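Local coordinates for protein aminotransferase class-III (PDB 5GHG) that probably transfers amino groups between amines and carbonyl acceptors as a fold-type I omega-transaminase, using a pyridoxal phosphate cofactor, held here in its aminated PMP form, at residues S119-T124 and S297-N302. The protein carries 1 engineered substitution. Numbering follows the deposited sequence.
Sequences SEANDT and SAFLIN. With PMP (4'-deoxy-4'-aminopyridoxal-5'-phosphate), chain C.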
loop_
_atom_site.group_PDB
_atom_site.type_symbol
_atom_site.label_atom_id
_atom_site.label_comp_id
_atom_site.label_asym_id
_atom_site.label_seq_id
_atom_site.Cartn_x
_atom_site.Cartn_y
_atom_site.Cartn_z
ATOM N N SER B 119 -4.872 -0.553 -4.439
ATOM C CA SER B 119 -5.654 -0.150 -3.296
ATOM C C SER B 119 -5.389 1.312 -2.919
ATOM O O SER B 119 -6.326 2.080 -2.682
ATOM C CB SER B 119 -5.359 -1.064 -2.079
ATOM O OG SER B 119 -5.730 -2.420 -2.333
ATOM N N GLU B 120 -4.119 1.704 -2.819
ATOM C CA GLU B 120 -3.804 3.101 -2.525
ATOM C C GLU B 120 -4.301 4.030 -3.634
ATOM O O GLU B 120 -4.749 5.143 -3.359
ATOM C CB GLU B 120 -2.297 3.304 -2.364
ATOM C CG GLU B 120 -1.701 2.879 -1.044
ATOM C CD GLU B 120 -0.154 2.908 -1.130
ATOM O OE1 GLU B 120 0.377 2.688 -2.239
ATOM O OE2 GLU B 120 0.519 3.155 -0.107
ATOM N N ALA B 121 -4.193 3.600 -4.888
ATOM C CA ALA B 121 -4.668 4.428 -5.993
ATOM C C ALA B 121 -6.161 4.708 -5.859
ATOM O O ALA B 121 -6.597 5.857 -5.918
ATOM C CB ALA B 121 -4.355 3.768 -7.333
ATOM N N ASN B 122 -6.963 3.658 -5.683
ATOM C CA ASN B 122 -8.405 3.845 -5.554
ATOM C C ASN B 122 -8.758 4.637 -4.305
ATOM O O ASN B 122 -9.709 5.434 -4.306
ATOM C CB ASN B 122 -9.109 2.493 -5.565
ATOM C CG ASN B 122 -9.291 1.955 -6.971
ATOM O OD1 ASN B 122 -9.412 2.740 -7.925
ATOM N ND2 ASN B 122 -9.287 0.635 -7.121
ATOM N N ASP B 123 -8.030 4.404 -3.215
ATOM C CA ASP B 123 -8.233 5.169 -1.990
ATOM C C ASP B 123 -7.983 6.668 -2.232
ATOM O O ASP B 123 -8.768 7.523 -1.808
ATOM C CB ASP B 123 -7.298 4.623 -0.910
ATOM C CG ASP B 123 -7.614 5.143 0.471
ATOM O OD1 ASP B 123 -7.349 6.333 0.712
ATOM O OD2 ASP B 123 -8.093 4.347 1.325
ATOM N N THR B 124 -6.880 6.989 -2.909
ATOM C CA THR B 124 -6.564 8.370 -3.223
ATOM C C THR B 124 -7.589 8.978 -4.200
ATOM O O THR B 124 -7.917 10.161 -4.093
ATOM C CB THR B 124 -5.157 8.456 -3.813
ATOM O OG1 THR B 124 -4.247 7.869 -2.894
ATOM C CG2 THR B 124 -4.749 9.908 -4.100
ATOM N N SER B 297 1.714 1.778 -8.888
ATOM C CA SER B 297 0.396 1.966 -9.480
ATOM C C SER B 297 0.255 3.431 -9.851
ATOM O O SER B 297 1.051 4.271 -9.436
ATOM C CB SER B 297 -0.715 1.533 -8.526
ATOM O OG SER B 297 -0.469 0.209 -8.075
ATOM N N ALA B 298 -0.784 3.727 -10.617
ATOM C CA ALA B 298 -0.976 5.075 -11.133
ATOM C C ALA B 298 -2.453 5.274 -11.389
ATOM O O ALA B 298 -3.179 4.312 -11.667
ATOM C CB ALA B 298 -0.190 5.313 -12.429
ATOM N N PHE B 299 -2.894 6.521 -11.312
ATOM C CA PHE B 299 -4.180 6.852 -11.909
ATOM C C PHE B 299 -4.035 8.120 -12.742
ATOM O O PHE B 299 -3.180 8.975 -12.471
ATOM C CB PHE B 299 -5.296 6.957 -10.873
ATOM C CG PHE B 299 -5.092 8.024 -9.823
ATOM C CD1 PHE B 299 -4.427 7.737 -8.636
ATOM C CD2 PHE B 299 -5.629 9.305 -10.002
ATOM C CE1 PHE B 299 -4.278 8.706 -7.656
ATOM C CE2 PHE B 299 -5.466 10.286 -9.036
ATOM C CZ PHE B 299 -4.793 9.994 -7.861
ATOM N N LEU B 300 -4.839 8.197 -13.792
ATOM C CA LEU B 300 -4.902 9.353 -14.675
ATOM C C LEU B 300 -6.230 10.064 -14.454
ATOM O O LEU B 300 -7.260 9.411 -14.219
ATOM C CB LEU B 300 -4.808 8.916 -16.132
ATOM C CG LEU B 300 -3.451 8.354 -16.583
ATOM C CD1 LEU B 300 -3.630 7.535 -17.842
ATOM C CD2 LEU B 300 -2.542 9.523 -16.860
ATOM N N ILE B 301 -6.215 11.392 -14.558
ATOM C CA ILE B 301 -7.456 12.155 -14.511
ATOM C C ILE B 301 -7.520 13.088 -15.707
ATOM O O ILE B 301 -6.490 13.574 -16.198
ATOM C CB ILE B 301 -7.605 12.953 -13.192
ATOM C CG1 ILE B 301 -6.541 14.027 -13.103
ATOM C CG2 ILE B 301 -7.512 12.020 -11.982
ATOM C CD1 ILE B 301 -6.714 14.926 -11.899
ATOM N N ASN B 302 -8.738 13.353 -16.173
ATOM C CA ASN B 302 -8.879 14.225 -17.330
ATOM C C ASN B 302 -8.993 15.680 -16.876
ATOM O O ASN B 302 -8.900 16.002 -15.679
ATOM C CB ASN B 302 -10.038 13.776 -18.205
ATOM C CG ASN B 302 -11.390 13.916 -17.536
ATOM O OD1 ASN B 302 -11.512 14.475 -16.456
ATOM N ND2 ASN B 302 -12.417 13.425 -18.197
HETATM N N1 PMP C . -8.455 -3.030 -8.531
HETATM C C2 PMP C . -8.492 -4.233 -9.165
HETATM C C2A PMP C . -9.406 -4.401 -10.342
HETATM C C3 PMP C . -7.717 -5.325 -8.716
HETATM O O3 PMP C . -7.864 -6.532 -9.350
HETATM C C4 PMP C . -6.841 -5.152 -7.604
HETATM C C4A PMP C . -5.909 -6.240 -7.098
HETATM N N4A PMP C . -6.466 -7.568 -7.093
HETATM C C5 PMP C . -6.821 -3.875 -6.983
HETATM C C6 PMP C . -7.575 -2.829 -7.492
HETATM C C5A PMP C . -5.973 -3.585 -5.781
HETATM O O4P PMP C . -4.589 -3.594 -6.136
HETATM P P PMP C . -3.477 -3.931 -4.978
HETATM O O1P PMP C . -3.751 -3.075 -3.795
HETATM O O2P PMP C . -2.155 -3.621 -5.657
HETATM O O3P PMP C . -3.607 -5.387 -4.591
#
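Residues 119-124, in the first turns of helix 118-135, lie over strand 297-301; the axes of these pieces come within 7.9 Å and their chain directions differ by 30°, A121 sitting above A298. This is helix-on-sheet packing in the large domain of a fold-type I aminotransferase, whose mixed seven-stranded sheet has 297-301 as its antiparallel member, next to the edge strand 111-115. F299 and A121 share most of the contact. The CG of F299 stands between the backbone N and the carbonyl carbon (chi1 61°), which lifts the ring toward the helix, and the ring also meets that of Y113 with planes at about 5°. CD1 of F299 lies 4.2 Å from A121 CB, while CZ comes 3.8 Å from T124 CG2, the T124 and F299 side chains crossing at about a right angle. Nearer the cofactor, A121 CB approaches S297 CB at 4.4 Å; the hydroxyl of S297 turns to S286 and N116. T124 faces two ways: CG2, anti to the backbone N, goes to the ring, and OG1 bonds back to E120 O, which T124 N reaches from the opposite face of the carbonyl plane. A serine in place of T124 would keep the hydroxyl but lose the methyl, and would probably open a gap beside CE1 and CZ of F299. At its N-terminal end the helix meets the PMP phosphate, O1P accepting from S119 N at 2.8 Å and from S119 OG at 2.5 Å.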